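Local coordinates for Endonuclease/exonuclease/phosphatase domain-containing protein (Enterococcus faecalis, PDB 3L1W) that is functionally uncharacterised but belongs to the endonuclease/exonuclease/phosphatase (DNase I-like) family and may act as a 3'-5' RNA exonuclease, at residues A[1-6]-A[160-165]; A[36-41]-A[126-131]; A[57-62]-A[78-83]; A[84-89]-A[114-119]. All blocks are in the same frame, centred on the assembly; numbering follows the deposited sequence.

Interaction 1: residues A[1-6]-A[160-165]; sequences MKIATY and PTLLMG. With SO4 (sulfate ion), chain G.
Ile-3 and Leu-162 reach toward each other tip to tip, and CD1 of Ile-3 lies 3.7 Å from CD1 of Leu-162. The same Ile-3 CD1 is 3.8 Å from CE of Met-164, a selenomethionine. The Met-164 chain bends at its last torsion (chi3 68°), which brings that methyl in against the backbone, with CE 3.4 Å from the carbonyl O of Ala-4. At one end of the row, CE of Met-1, likewise a selenomethionine, meets Leu-162 CD1 at 4.2 Å; at the other, OG1 of Thr-5 stands 3.3 Å from CA of Gly-165. The Thr-5 hydroxyl has its polar partner in Gln-42.

Strands 2-6 and 161-164 belong to the two different sheets of the DNase I-like sandwich and run at 27° to each other, their axes 8.4 Å apart. Strand 245-251 borders the first strand, and Ile-217 of strand 215-220 packs against both Thr-5 and Met-164. At the start of strand 2-6, Lys-2 N donates a nearly straight bond to O4 of the sulfate ion (2.8 Å). Between the sheets themselves the grip is mainly van der Waals contact among aliphatic and selenomethionine groups, so cohesion here rests on close fit and the exclusion of water.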
loop_
_atom_site.group_PDB
_atom_site.type_symbol
_atom_site.label_atom_id
_atom_site.label_comp_id
_atom_site.label_asym_id
_atom_site.label_seq_id
_atom_site.Cartn_x
_atom_site.Cartn_y
_atom_site.Cartn_z
HETATM N N MSE A 1 7.680 13.746 1.705
HETATM C CA MSE A 1 7.514 13.073 2.986
HETATM C C MSE A 1 6.149 12.404 3.024
HETATM O O MSE A 1 5.146 13.013 2.644
HETATM C CB MSE A 1 7.634 14.072 4.145
HETATM C CG MSE A 1 7.402 13.453 5.514
HETATM SE SE MSE A 1 7.741 14.669 7.006
HETATM C CE MSE A 1 6.458 16.053 6.559
ATOM N N LYS A 2 6.114 11.155 3.477
ATOM C CA LYS A 2 4.856 10.463 3.702
ATOM C C LYS A 2 4.433 10.526 5.169
ATOM O O LYS A 2 5.231 10.278 6.078
ATOM C CB LYS A 2 4.923 9.011 3.205
ATOM C CG LYS A 2 5.104 8.928 1.693
ATOM C CD LYS A 2 4.722 7.569 1.121
ATOM C CE LYS A 2 3.208 7.419 0.984
ATOM N NZ LYS A 2 2.831 6.303 0.054
ATOM N N ILE A 3 3.175 10.885 5.374
ATOM C CA ILE A 3 2.617 11.060 6.703
ATOM C C ILE A 3 1.260 10.384 6.730
ATOM O O ILE A 3 0.628 10.200 5.689
ATOM C CB ILE A 3 2.425 12.554 7.026
ATOM C CG1 ILE A 3 1.434 13.189 6.032
ATOM C CG2 ILE A 3 3.782 13.287 6.987
ATOM C CD1 ILE A 3 1.157 14.669 6.256
ATOM N N ALA A 4 0.787 10.024 7.915
ATOM C CA ALA A 4 -0.507 9.344 7.996
ATOM C C ALA A 4 -1.186 9.613 9.326
ATOM O O ALA A 4 -0.552 10.047 10.291
ATOM C CB ALA A 4 -0.320 7.842 7.815
ATOM N N THR A 5 -2.484 9.348 9.366
ATOM C CA THR A 5 -3.222 9.341 10.616
ATOM C C THR A 5 -4.040 8.049 10.653
ATOM O O THR A 5 -4.534 7.582 9.629
ATOM C CB THR A 5 -4.104 10.603 10.779
ATOM O OG1 THR A 5 -4.859 10.516 11.997
ATOM C CG2 THR A 5 -5.067 10.766 9.601
ATOM N N TYR A 6 -4.167 7.458 11.835
ATOM C CA TYR A 6 -4.834 6.162 11.945
ATOM C C TYR A 6 -5.463 6.044 13.324
ATOM O O TYR A 6 -4.758 6.023 14.346
ATOM C CB TYR A 6 -3.795 5.055 11.734
ATOM C CG TYR A 6 -4.316 3.645 11.510
ATOM C CD1 TYR A 6 -5.644 3.398 11.156
ATOM C CD2 TYR A 6 -3.456 2.552 11.627
ATOM C CE1 TYR A 6 -6.093 2.100 10.929
ATOM C CE2 TYR A 6 -3.894 1.264 11.402
ATOM C CZ TYR A 6 -5.208 1.036 11.058
ATOM O OH TYR A 6 -5.621 -0.269 10.849
ATOM N N PRO A 160 4.991 25.733 9.170
ATOM C CA PRO A 160 4.128 24.877 8.356
ATOM C C PRO A 160 3.532 23.836 9.289
ATOM O O PRO A 160 4.260 23.312 10.134
ATOM C CB PRO A 160 5.107 24.195 7.397
ATOM C CG PRO A 160 6.313 25.071 7.386
ATOM C CD PRO A 160 6.403 25.658 8.760
ATOM N N THR A 161 2.243 23.549 9.152
ATOM C CA THR A 161 1.555 22.738 10.154
ATOM C C THR A 161 0.727 21.639 9.508
ATOM O O THR A 161 0.088 21.869 8.471
ATOM C CB THR A 161 0.639 23.616 11.037
ATOM O OG1 THR A 161 1.441 24.555 11.768
ATOM C CG2 THR A 161 -0.135 22.755 12.028
ATOM N N LEU A 162 0.768 20.448 10.114
ATOM C CA LEU A 162 -0.048 19.302 9.711
ATOM C C LEU A 162 -1.037 19.043 10.843
ATOM O O LEU A 162 -0.643 18.678 11.957
ATOM C CB LEU A 162 0.815 18.052 9.485
ATOM C CG LEU A 162 1.928 18.191 8.444
ATOM C CD1 LEU A 162 2.918 17.023 8.527
ATOM C CD2 LEU A 162 1.335 18.311 7.050
ATOM N N LEU A 163 -2.311 19.279 10.561
ATOM C CA LEU A 163 -3.378 19.107 11.537
ATOM C C LEU A 163 -4.101 17.822 11.154
ATOM O O LEU A 163 -4.835 17.791 10.164
ATOM C CB LEU A 163 -4.330 20.309 11.471
ATOM C CG LEU A 163 -5.569 20.322 12.370
ATOM C CD1 LEU A 163 -5.192 20.499 13.841
ATOM C CD2 LEU A 163 -6.543 21.436 11.939
HETATM N N MSE A 164 -3.877 16.755 11.920
HETATM C CA MSE A 164 -4.235 15.413 11.454
HETATM C C MSE A 164 -4.993 14.643 12.500
HETATM O O MSE A 164 -4.604 14.617 13.658
HETATM C CB MSE A 164 -2.966 14.609 11.149
HETATM C CG MSE A 164 -1.887 15.393 10.465
HETATM SE SE MSE A 164 -0.271 14.321 10.230
HETATM C CE MSE A 164 -0.967 13.085 8.937
ATOM N N GLY A 165 -6.058 13.975 12.094
ATOM C CA GLY A 165 -6.692 13.051 13.008
ATOM C C GLY A 165 -8.166 12.828 12.768
ATOM O O GLY A 165 -8.694 13.047 11.677
HETATM S S SO4 G . 8.915 8.773 3.563
HETATM O O1 SO4 G . 8.365 7.539 4.129
HETATM O O2 SO4 G . 10.369 8.706 3.656
HETATM O O3 SO4 G . 8.516 8.891 2.165
HETATM O O4 SO4 G . 8.438 9.926 4.325
#

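Interaction 2: residues A[36-41]-A[126-131]; sequences WSLCCI and FLVINV. With SO4 (sulfate ion), chain G.
Cys-40 and Asn-130 meet in the core of the DNase I-like beta sandwich, where strand 38-41 of one sheet faces strand 126-131 of the other at 30°. Asn-130 can be followed outward from its backbone. Its CB lies 3.8 Å from the sulfur of Cys-40, and the amide carbon CG comes to 3.6 Å from Cys-40 CB. With CG anti to the backbone N (chi1 -172°), the amide extends across the interface to the backbone of the facing strand at Ile-41. There ND2 donates to the carbonyl O of Ile-41 at 3.0 Å. The oxygen lies close to the amide plane of Asn-130, but the nitrogen approaches from above the Ile-41 carbonyl plane, 49° out of it. The other end of the amide, OD1, accepts from NE2 of Gln-42, so each polar end of this buried group has a partner, which fixes which end is nitrogen and which oxygen.

The rest of the interface is apolar. SG of Cys-40 packs on Val-128 CG1 at 3.6 Å, and Leu-38 CD2 touches CG2 of the same valine. Trp-222 packs edge-to-face with the Phe-126 ring, and Leu-74 borders Asn-130. Beyond the interface, Ser-37 OG donates to sulfate O4. Leu-38 and Phe-126 come at each other from opposite directions, and Leu-38 CD2 meets the phenyl ring at its edge, in plane, 3.9 Å from Phe-126 CE2.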
loop_
_atom_site.group_PDB
_atom_site.type_symbol
_atom_site.label_atom_id
_atom_site.label_comp_id
_atom_site.label_asym_id
_atom_site.label_seq_id
_atom_site.Cartn_x
_atom_site.Cartn_y
_atom_site.Cartn_z
ATOM N N TRP A 36 5.687 5.108 6.985
ATOM C CA TRP A 36 5.685 6.560 6.802
ATOM C C TRP A 36 6.785 7.233 7.621
ATOM O O TRP A 36 7.382 6.601 8.497
ATOM C CB TRP A 36 4.338 7.137 7.245
ATOM C CG TRP A 36 3.119 6.406 6.730
ATOM C CD1 TRP A 36 2.571 6.485 5.475
ATOM C CD2 TRP A 36 2.270 5.527 7.480
ATOM N NE1 TRP A 36 1.443 5.687 5.401
ATOM C CE2 TRP A 36 1.240 5.094 6.619
ATOM C CE3 TRP A 36 2.293 5.048 8.796
ATOM C CZ2 TRP A 36 0.240 4.218 7.030
ATOM C CZ3 TRP A 36 1.300 4.184 9.206
ATOM C CH2 TRP A 36 0.282 3.780 8.329
ATOM N N SER A 37 7.063 8.508 7.334
ATOM C CA SER A 37 7.927 9.293 8.220
ATOM C C SER A 37 7.313 9.421 9.600
ATOM O O SER A 37 8.023 9.356 10.614
ATOM C CB SER A 37 8.167 10.705 7.673
ATOM O OG SER A 37 9.124 10.713 6.632
ATOM N N LEU A 38 5.998 9.625 9.646
ATOM C CA LEU A 38 5.317 9.773 10.924
ATOM C C LEU A 38 3.846 9.431 10.775
ATOM O O LEU A 38 3.293 9.518 9.674
ATOM C CB LEU A 38 5.474 11.198 11.468
ATOM C CG LEU A 38 4.868 12.307 10.616
ATOM C CD1 LEU A 38 3.442 12.588 11.084
ATOM C CD2 LEU A 38 5.708 13.574 10.721
ATOM N N CYS A 39 3.222 9.036 11.885
ATOM C CA CYS A 39 1.812 8.668 11.883
ATOM C C CYS A 39 1.177 9.151 13.172
ATOM O O CYS A 39 1.654 8.825 14.261
ATOM C CB CYS A 39 1.657 7.140 11.776
ATOM S SG CYS A 39 -0.069 6.573 11.523
ATOM N N CYS A 40 0.096 9.920 13.062
ATOM C CA CYS A 40 -0.708 10.240 14.238
ATOM C C CYS A 40 -1.639 9.070 14.519
ATOM O O CYS A 40 -2.264 8.533 13.605
ATOM C CB CYS A 40 -1.523 11.515 14.010
ATOM S SG CYS A 40 -0.515 13.024 14.052
ATOM N N ILE A 41 -1.719 8.676 15.786
ATOM C CA ILE A 41 -2.530 7.548 16.206
ATOM C C ILE A 41 -3.570 8.031 17.197
ATOM O O ILE A 41 -3.242 8.786 18.114
ATOM C CB ILE A 41 -1.655 6.501 16.930
ATOM C CG1 ILE A 41 -0.630 5.889 15.968
ATOM C CG2 ILE A 41 -2.519 5.377 17.537
ATOM C CD1 ILE A 41 -1.269 5.051 14.855
ATOM N N PHE A 126 8.642 21.905 11.458
ATOM C CA PHE A 126 7.212 21.932 11.176
ATOM C C PHE A 126 6.432 21.390 12.368
ATOM O O PHE A 126 6.966 20.627 13.184
ATOM C CB PHE A 126 6.871 21.156 9.902
ATOM C CG PHE A 126 7.176 19.684 9.979
ATOM C CD1 PHE A 126 8.457 19.214 9.716
ATOM C CD2 PHE A 126 6.185 18.769 10.299
ATOM C CE1 PHE A 126 8.742 17.857 9.778
ATOM C CE2 PHE A 126 6.455 17.409 10.361
ATOM C CZ PHE A 126 7.742 16.949 10.103
ATOM N N LEU A 127 5.170 21.794 12.461
ATOM C CA LEU A 127 4.312 21.405 13.573
ATOM C C LEU A 127 3.349 20.290 13.176
ATOM O O LEU A 127 2.716 20.356 12.116
ATOM C CB LEU A 127 3.517 22.626 14.055
ATOM C CG LEU A 127 2.505 22.400 15.171
ATOM C CD1 LEU A 127 3.195 21.954 16.447
ATOM C CD2 LEU A 127 1.714 23.684 15.414
ATOM N N VAL A 128 3.251 19.263 14.023
ATOM C CA VAL A 128 2.233 18.214 13.851
ATOM C C VAL A 128 1.258 18.260 15.027
ATOM O O VAL A 128 1.681 18.277 16.182
ATOM C CB VAL A 128 2.872 16.826 13.797
ATOM C CG1 VAL A 128 1.789 15.737 13.731
ATOM C CG2 VAL A 128 3.823 16.717 12.607
ATOM N N ILE A 129 -0.043 18.287 14.736
ATOM C CA ILE A 129 -1.068 18.306 15.778
ATOM C C ILE A 129 -1.979 17.100 15.580
ATOM O O ILE A 129 -2.610 16.968 14.543
ATOM C CB ILE A 129 -1.939 19.582 15.708
ATOM C CG1 ILE A 129 -1.069 20.849 15.744
ATOM C CG2 ILE A 129 -2.956 19.592 16.842
ATOM C CD1 ILE A 129 -1.845 22.141 15.443
ATOM N N ASN A 130 -2.025 16.227 16.581
ATOM C CA ASN A 130 -2.842 15.014 16.551
ATOM C C ASN A 130 -4.221 15.339 17.111
ATOM O O ASN A 130 -4.353 15.667 18.291
ATOM C CB ASN A 130 -2.174 13.920 17.387
ATOM C CG ASN A 130 -2.853 12.567 17.241
ATOM O OD1 ASN A 130 -4.015 12.486 16.851
ATOM N ND2 ASN A 130 -2.128 11.502 17.570
ATOM N N VAL A 131 -5.230 15.255 16.245
ATOM C CA VAL A 131 -6.606 15.618 16.555
ATOM C C VAL A 131 -7.483 14.410 16.912
ATOM O O VAL A 131 -7.516 13.433 16.174
ATOM C CB VAL A 131 -7.245 16.282 15.307
ATOM C CG1 VAL A 131 -8.719 16.559 15.536
ATOM C CG2 VAL A 131 -6.493 17.579 14.949
HETATM S S SO4 G . 8.915 8.773 3.563
HETATM O O1 SO4 G . 8.365 7.539 4.129
HETATM O O2 SO4 G . 10.369 8.706 3.656
HETATM O O3 SO4 G . 8.516 8.891 2.165
HETATM O O4 SO4 G . 8.438 9.926 4.325
#

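Interaction 3: residues A[57-62]-A[78-83]; sequences TFTCLS and YNEQKV. With SO4 (sulfate ion), chain G.
An antiparallel bridge at the margin of the mixed sheet that also holds strands 38-44 and 2-7 joins the start of its outermost strand, 59-64, to the end of strand 73-78, with Thr-59 and Tyr-78 as a hydrogen-bonded pair. Thr-59 N gives to Tyr-78 O and Tyr-78 N gives to Thr-59 O, both at 2.9 Å. Side chains reinforce the pair. CB of Thr-59 sits over the centre of the Tyr-78 ring, 4.0 Å from its centroid, in a CH-pi contact. The tyrosine ring rises over the threonine because its CG lies between the backbone N and the carbonyl carbon (chi1 62°). The ring edge meets CB of Leu-61, and Phe-117 of the other sheet packs edge-to-face with it.

Thr-59 OG1 donates to OE2 of Glu-80 at 2.7 Å, on the anti side of the carboxylate. A water bridges the same OG1 to Glu-80 N. Beyond the strand, Asn-79 OD1 accepts from Gln-81 N at 2.8 Å in an Asx turn, and Lys-82 NZ reaches sulfate O1. The Thr-59 hydroxyl thus both donates to the carboxylate and accepts from the water, fixing its rotation. These two links tie the turn to the start of strand 59-64, and the bond to OE2 would probably help keep Glu-80 ionised.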
loop_
_atom_site.group_PDB
_atom_site.type_symbol
_atom_site.label_atom_id
_atom_site.label_comp_id
_atom_site.label_asym_id
_atom_site.label_seq_id
_atom_site.Cartn_x
_atom_site.Cartn_y
_atom_site.Cartn_z
ATOM N N THR A 57 8.274 -0.404 14.255
ATOM C CA THR A 57 9.650 0.051 14.141
ATOM C C THR A 57 9.800 1.515 14.566
ATOM O O THR A 57 10.902 2.055 14.536
ATOM C CB THR A 57 10.114 -0.076 12.688
ATOM O OG1 THR A 57 9.218 0.661 11.847
ATOM C CG2 THR A 57 10.079 -1.547 12.259
ATOM N N PHE A 58 8.704 2.138 14.990
ATOM C CA PHE A 58 8.685 3.589 15.223
ATOM C C PHE A 58 9.014 4.048 16.642
ATOM O O PHE A 58 8.762 3.346 17.616
ATOM C CB PHE A 58 7.304 4.154 14.876
ATOM C CG PHE A 58 7.019 4.196 13.414
ATOM C CD1 PHE A 58 6.615 3.060 12.744
ATOM C CD2 PHE A 58 7.150 5.378 12.705
ATOM C CE1 PHE A 58 6.350 3.096 11.373
ATOM C CE2 PHE A 58 6.886 5.430 11.340
ATOM C CZ PHE A 58 6.491 4.280 10.669
ATOM N N THR A 59 9.570 5.254 16.745
ATOM C CA THR A 59 9.633 5.950 18.024
ATOM C C THR A 59 8.221 6.430 18.324
ATOM O O THR A 59 7.492 6.814 17.411
ATOM C CB THR A 59 10.617 7.130 17.945
ATOM O OG1 THR A 59 11.922 6.620 17.652
ATOM C CG2 THR A 59 10.681 7.880 19.277
ATOM N N CYS A 60 7.830 6.372 19.595
ATOM C CA CYS A 60 6.469 6.681 20.014
ATOM C C CYS A 60 6.424 7.787 21.054
ATOM O O CYS A 60 6.942 7.631 22.158
ATOM C CB CYS A 60 5.816 5.432 20.607
ATOM S SG CYS A 60 4.109 5.680 21.136
ATOM N N LEU A 61 5.809 8.903 20.679
ATOM C CA LEU A 61 5.451 9.965 21.600
ATOM C C LEU A 61 4.001 9.725 21.987
ATOM O O LEU A 61 3.166 9.474 21.126
ATOM C CB LEU A 61 5.553 11.303 20.876
ATOM C CG LEU A 61 4.886 12.501 21.542
ATOM C CD1 LEU A 61 5.671 12.917 22.785
ATOM C CD2 LEU A 61 4.800 13.649 20.543
ATOM N N SER A 62 3.683 9.794 23.275
ATOM C CA SER A 62 2.297 9.564 23.672
ATOM C C SER A 62 1.882 10.394 24.873
ATOM O O SER A 62 2.720 10.914 25.603
ATOM C CB SER A 62 2.033 8.084 23.964
ATOM O OG SER A 62 2.677 7.676 25.159
ATOM N N TYR A 78 7.028 8.154 14.931
ATOM C CA TYR A 78 7.909 8.748 13.929
ATOM C C TYR A 78 9.208 7.979 13.787
ATOM O O TYR A 78 9.652 7.285 14.707
ATOM C CB TYR A 78 8.166 10.239 14.218
ATOM C CG TYR A 78 8.870 10.522 15.525
ATOM C CD1 TYR A 78 10.232 10.797 15.558
ATOM C CD2 TYR A 78 8.173 10.515 16.722
ATOM C CE1 TYR A 78 10.877 11.071 16.760
ATOM C CE2 TYR A 78 8.815 10.789 17.929
ATOM C CZ TYR A 78 10.162 11.058 17.930
ATOM O OH TYR A 78 10.793 11.323 19.125
ATOM N N ASN A 79 9.808 8.098 12.610
ATOM C CA ASN A 79 11.080 7.445 12.314
ATOM C C ASN A 79 12.189 8.475 12.445
ATOM O O ASN A 79 12.244 9.424 11.662
ATOM C CB ASN A 79 11.035 6.898 10.884
ATOM C CG ASN A 79 12.332 6.235 10.456
ATOM O OD1 ASN A 79 13.383 6.452 11.048
ATOM N ND2 ASN A 79 12.259 5.420 9.406
ATOM N N GLU A 80 13.062 8.299 13.434
ATOM C CA GLU A 80 14.106 9.284 13.712
ATOM C C GLU A 80 15.139 9.459 12.600
ATOM O O GLU A 80 15.836 10.477 12.555
ATOM C CB GLU A 80 14.783 8.973 15.048
ATOM C CG GLU A 80 13.897 9.302 16.247
ATOM C CD GLU A 80 14.547 8.951 17.573
ATOM O OE1 GLU A 80 15.737 9.271 17.759
ATOM O OE2 GLU A 80 13.862 8.360 18.431
ATOM N N GLN A 81 15.229 8.495 11.694
ATOM C CA GLN A 81 16.115 8.649 10.546
ATOM C C GLN A 81 15.509 9.586 9.507
ATOM O O GLN A 81 16.201 10.039 8.599
ATOM C CB GLN A 81 16.389 7.300 9.882
ATOM C CG GLN A 81 17.226 6.341 10.697
ATOM C CD GLN A 81 17.726 5.180 9.848
ATOM O OE1 GLN A 81 17.075 4.139 9.750
ATOM N NE2 GLN A 81 18.880 5.367 9.211
ATOM N N LYS A 82 14.210 9.850 9.630
ATOM C CA LYS A 82 13.489 10.678 8.665
ATOM C C LYS A 82 13.088 12.034 9.245
ATOM O O LYS A 82 13.160 13.062 8.561
ATOM C CB LYS A 82 12.241 9.940 8.166
ATOM C CG LYS A 82 12.562 8.655 7.397
ATOM C CD LYS A 82 11.304 7.976 6.899
ATOM C CE LYS A 82 11.632 6.724 6.071
ATOM N NZ LYS A 82 10.394 5.957 5.731
ATOM N N VAL A 83 12.637 12.036 10.496
ATOM C CA VAL A 83 12.295 13.290 11.170
ATOM C C VAL A 83 12.740 13.236 12.612
ATOM O O VAL A 83 12.729 12.175 13.233
ATOM C CB VAL A 83 10.782 13.584 11.151
ATOM C CG1 VAL A 83 10.279 13.775 9.716
ATOM C CG2 VAL A 83 10.006 12.475 11.856
HETATM S S SO4 G . 8.915 8.773 3.563
HETATM O O1 SO4 G . 8.365 7.539 4.129
HETATM O O2 SO4 G . 10.369 8.706 3.656
HETATM O O3 SO4 G . 8.516 8.891 2.165
HETATM O O4 SO4 G . 8.438 9.926 4.325
HETATM O O HOH W 1 12.788 5.971 15.125
#

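Interaction 4: residues A[84-89]-A[114-119]. With EDO (1,2-ethanediol), chain K.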
loop_
_atom_site.group_PDB
_atom_site.type_symbol
_atom_site.label_atom_id
_atom_site.label_comp_id
_atom_site.label_asym_id
_atom_site.label_seq_id
_atom_site.Cartn_x
_atom_site.Cartn_y
_atom_site.Cartn_z
ATOM N N GLN A 84 13.128 14.382 13.153
ATOM C CA GLN A 84 13.523 14.435 14.550
ATOM C C GLN A 84 12.558 15.318 15.320
ATOM O O GLN A 84 12.141 16.365 14.826
ATOM C CB GLN A 84 14.955 14.958 14.688
ATOM C CG GLN A 84 16.001 14.042 14.059
ATOM C CD GLN A 84 16.086 14.189 12.546
ATOM O OE1 GLN A 84 16.177 15.302 12.024
ATOM N NE2 GLN A 84 16.068 13.064 11.836
ATOM N N ALA A 85 12.191 14.890 16.522
ATOM C CA ALA A 85 11.324 15.698 17.362
ATOM C C ALA A 85 12.189 16.668 18.140
ATOM O O ALA A 85 13.115 16.251 18.844
ATOM C CB ALA A 85 10.524 14.830 18.313
ATOM N N ILE A 86 11.901 17.959 18.012
ATOM C CA ILE A 86 12.647 18.961 18.773
ATOM C C ILE A 86 11.861 19.596 19.917
ATOM O O ILE A 86 12.442 20.260 20.779
ATOM C CB ILE A 86 13.263 20.046 17.864
ATOM C CG1 ILE A 86 12.187 20.750 17.042
ATOM C CG2 ILE A 86 14.301 19.420 16.937
ATOM C CD1 ILE A 86 12.721 21.948 16.261
ATOM N N ASP A 87 10.549 19.378 19.936
ATOM C CA ASP A 87 9.701 19.816 21.043
ATOM C C ASP A 87 8.408 19.012 20.986
ATOM O O ASP A 87 8.002 18.557 19.909
ATOM C CB ASP A 87 9.388 21.310 20.923
ATOM C CG ASP A 87 8.893 21.926 22.229
ATOM O OD1 ASP A 87 8.923 21.247 23.279
ATOM O OD2 ASP A 87 8.494 23.118 22.198
ATOM N N THR A 88 7.777 18.813 22.136
ATOM C CA THR A 88 6.492 18.125 22.180
ATOM C C THR A 88 5.666 18.609 23.363
ATOM O O THR A 88 6.199 19.158 24.334
ATOM C CB THR A 88 6.667 16.601 22.288
ATOM O OG1 THR A 88 5.389 15.961 22.188
ATOM C CG2 THR A 88 7.313 16.233 23.615
ATOM N N GLY A 89 4.357 18.401 23.289
ATOM C CA GLY A 89 3.503 18.744 24.398
ATOM C C GLY A 89 2.096 18.253 24.182
ATOM O O GLY A 89 1.770 17.688 23.131
ATOM N N TRP A 114 0.871 17.310 20.407
ATOM C CA TRP A 114 1.579 17.935 19.295
ATOM C C TRP A 114 3.087 17.698 19.375
ATOM O O TRP A 114 3.635 17.361 20.438
ATOM C CB TRP A 114 1.261 19.439 19.245
ATOM C CG TRP A 114 1.701 20.156 20.492
ATOM C CD1 TRP A 114 0.961 20.380 21.618
ATOM C CD2 TRP A 114 2.993 20.727 20.742
ATOM N NE1 TRP A 114 1.715 21.050 22.554
ATOM C CE2 TRP A 114 2.963 21.276 22.037
ATOM C CE3 TRP A 114 4.171 20.818 19.995
ATOM C CZ2 TRP A 114 4.068 21.916 22.602
ATOM C CZ3 TRP A 114 5.264 21.450 20.553
ATOM C CH2 TRP A 114 5.207 21.995 21.845
ATOM N N GLY A 115 3.748 17.863 18.235
ATOM C CA GLY A 115 5.197 17.784 18.170
ATOM C C GLY A 115 5.741 18.763 17.154
ATOM O O GLY A 115 5.128 18.999 16.105
ATOM N N LEU A 116 6.884 19.357 17.481
ATOM C CA LEU A 116 7.623 20.171 16.530
ATOM C C LEU A 116 8.744 19.287 16.012
ATOM O O LEU A 116 9.537 18.755 16.796
ATOM C CB LEU A 116 8.181 21.423 17.211
ATOM C CG LEU A 116 8.750 22.489 16.272
ATOM C CD1 LEU A 116 7.637 23.103 15.417
ATOM C CD2 LEU A 116 9.484 23.566 17.065
ATOM N N PHE A 117 8.784 19.111 14.695
ATOM C CA PHE A 117 9.687 18.160 14.063
ATOM C C PHE A 117 10.576 18.856 13.045
ATOM O O PHE A 117 10.284 19.971 12.604
ATOM C CB PHE A 117 8.890 17.064 13.345
ATOM C CG PHE A 117 8.187 16.107 14.275
ATOM C CD1 PHE A 117 6.891 16.355 14.703
ATOM C CD2 PHE A 117 8.832 14.961 14.723
ATOM C CE1 PHE A 117 6.246 15.474 15.562
ATOM C CE2 PHE A 117 8.192 14.073 15.580
ATOM C CZ PHE A 117 6.904 14.324 15.994
ATOM N N LYS A 118 11.670 18.202 12.682
ATOM C CA LYS A 118 12.446 18.631 11.528
ATOM C C LYS A 118 12.776 17.433 10.675
ATOM O O LYS A 118 13.199 16.403 11.196
ATOM C CB LYS A 118 13.760 19.285 11.954
ATOM C CG LYS A 118 13.646 20.712 12.427
ATOM C CD LYS A 118 15.041 21.291 12.588
ATOM C CE LYS A 118 15.009 22.601 13.338
ATOM N NZ LYS A 118 16.382 23.015 13.687
ATOM N N GLU A 119 12.606 17.564 9.363
ATOM C CA GLU A 119 13.070 16.528 8.454
ATOM C C GLU A 119 14.591 16.489 8.450
ATOM O O GLU A 119 15.242 17.525 8.530
ATOM C CB GLU A 119 12.567 16.789 7.034
ATOM C CG GLU A 119 11.078 16.607 6.870
ATOM C CD GLU A 119 10.664 16.597 5.407
ATOM O OE1 GLU A 119 10.910 15.576 4.731
ATOM O OE2 GLU A 119 10.093 17.606 4.944
HETATM C C1 EDO K . 0.719 24.390 25.395
HETATM O O1 EDO K . 1.294 25.379 24.528
HETATM C C2 EDO K . 0.541 23.095 24.614
HETATM O O2 EDO K . 1.161 21.989 25.279
#
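Gln-84 and Lys-118 open an antiparallel ladder between strands 83-92 and 111-119, at the edge of one sheet of the DNase I-like sandwich; a classic beta bulge interrupts it.

Backbone bonds form the first group. Gln-84 N to Lys-118 O and Lys-118 N to Gln-84 O close one hydrogen-bonded pair. At the bulge, Ile-86 and Asp-87 both face Leu-116: its O accepts from Ile-86 N at 2.8 Å and, weakly, from Asp-87 N at 3.4 Å, while its N gives to Asp-87 O. Gly-89 and Trp-114 form the last pair, with Gly-89 N donating to Trp-114 O. In one of two conformers Thr-88 OG1 lies 2.8 Å from that same oxygen, a tentative bond.

Apolar contacts lie on two faces. On one, Ala-85 CB rests 3.7 Å from Phe-117 CE2, next to Tyr-78. On the other, Ile-86 CD1 touches Leu-116 CD2 and lies 3.8 Å from CE of Lys-118, crossing that chain at about a right angle.

Aromatic contacts centre on Trp-114, whose chi1 of 61° turns the indole over the neighbouring strand. Gly-89 N lies 3.4 Å above the ring plane, and the lack of a side chain there lets the indole close in. Trp-114 NE1 donates to O2 of a 1,2-ethanediol, probably from the crystallisation liquor. The carboxylate of Asp-87 stands at 85° to the ring, its OD2 in plane at the edge, 3.5 Å from Trp-114 CH2.

How the interactions relate
Interactions 1 and 2 are the buried pair: both bridge the two sheets of the sandwich and draw on neighbouring strands, 2-7 with 38-44 in one sheet and 126-132 with 161-164 in the other. Their contacts are mainly apolar, with one asparagine bond in interaction 2. Interactions 3 and 4 lie nearer the surface, and each joins neighbours within one sheet, interaction 3 in one and interaction 4 in the other. Backbone pairing dominates interaction 4, while interaction 3 has one bridge supplemented by a hydroxyl, a carboxylate and water. Interaction 4 is continuous with interaction 2 through strand 126-132, which borders 111-119. Tyr-78 and Phe-117 link interactions 3 and 4. One sulfate connects interactions 1, 2 and 3.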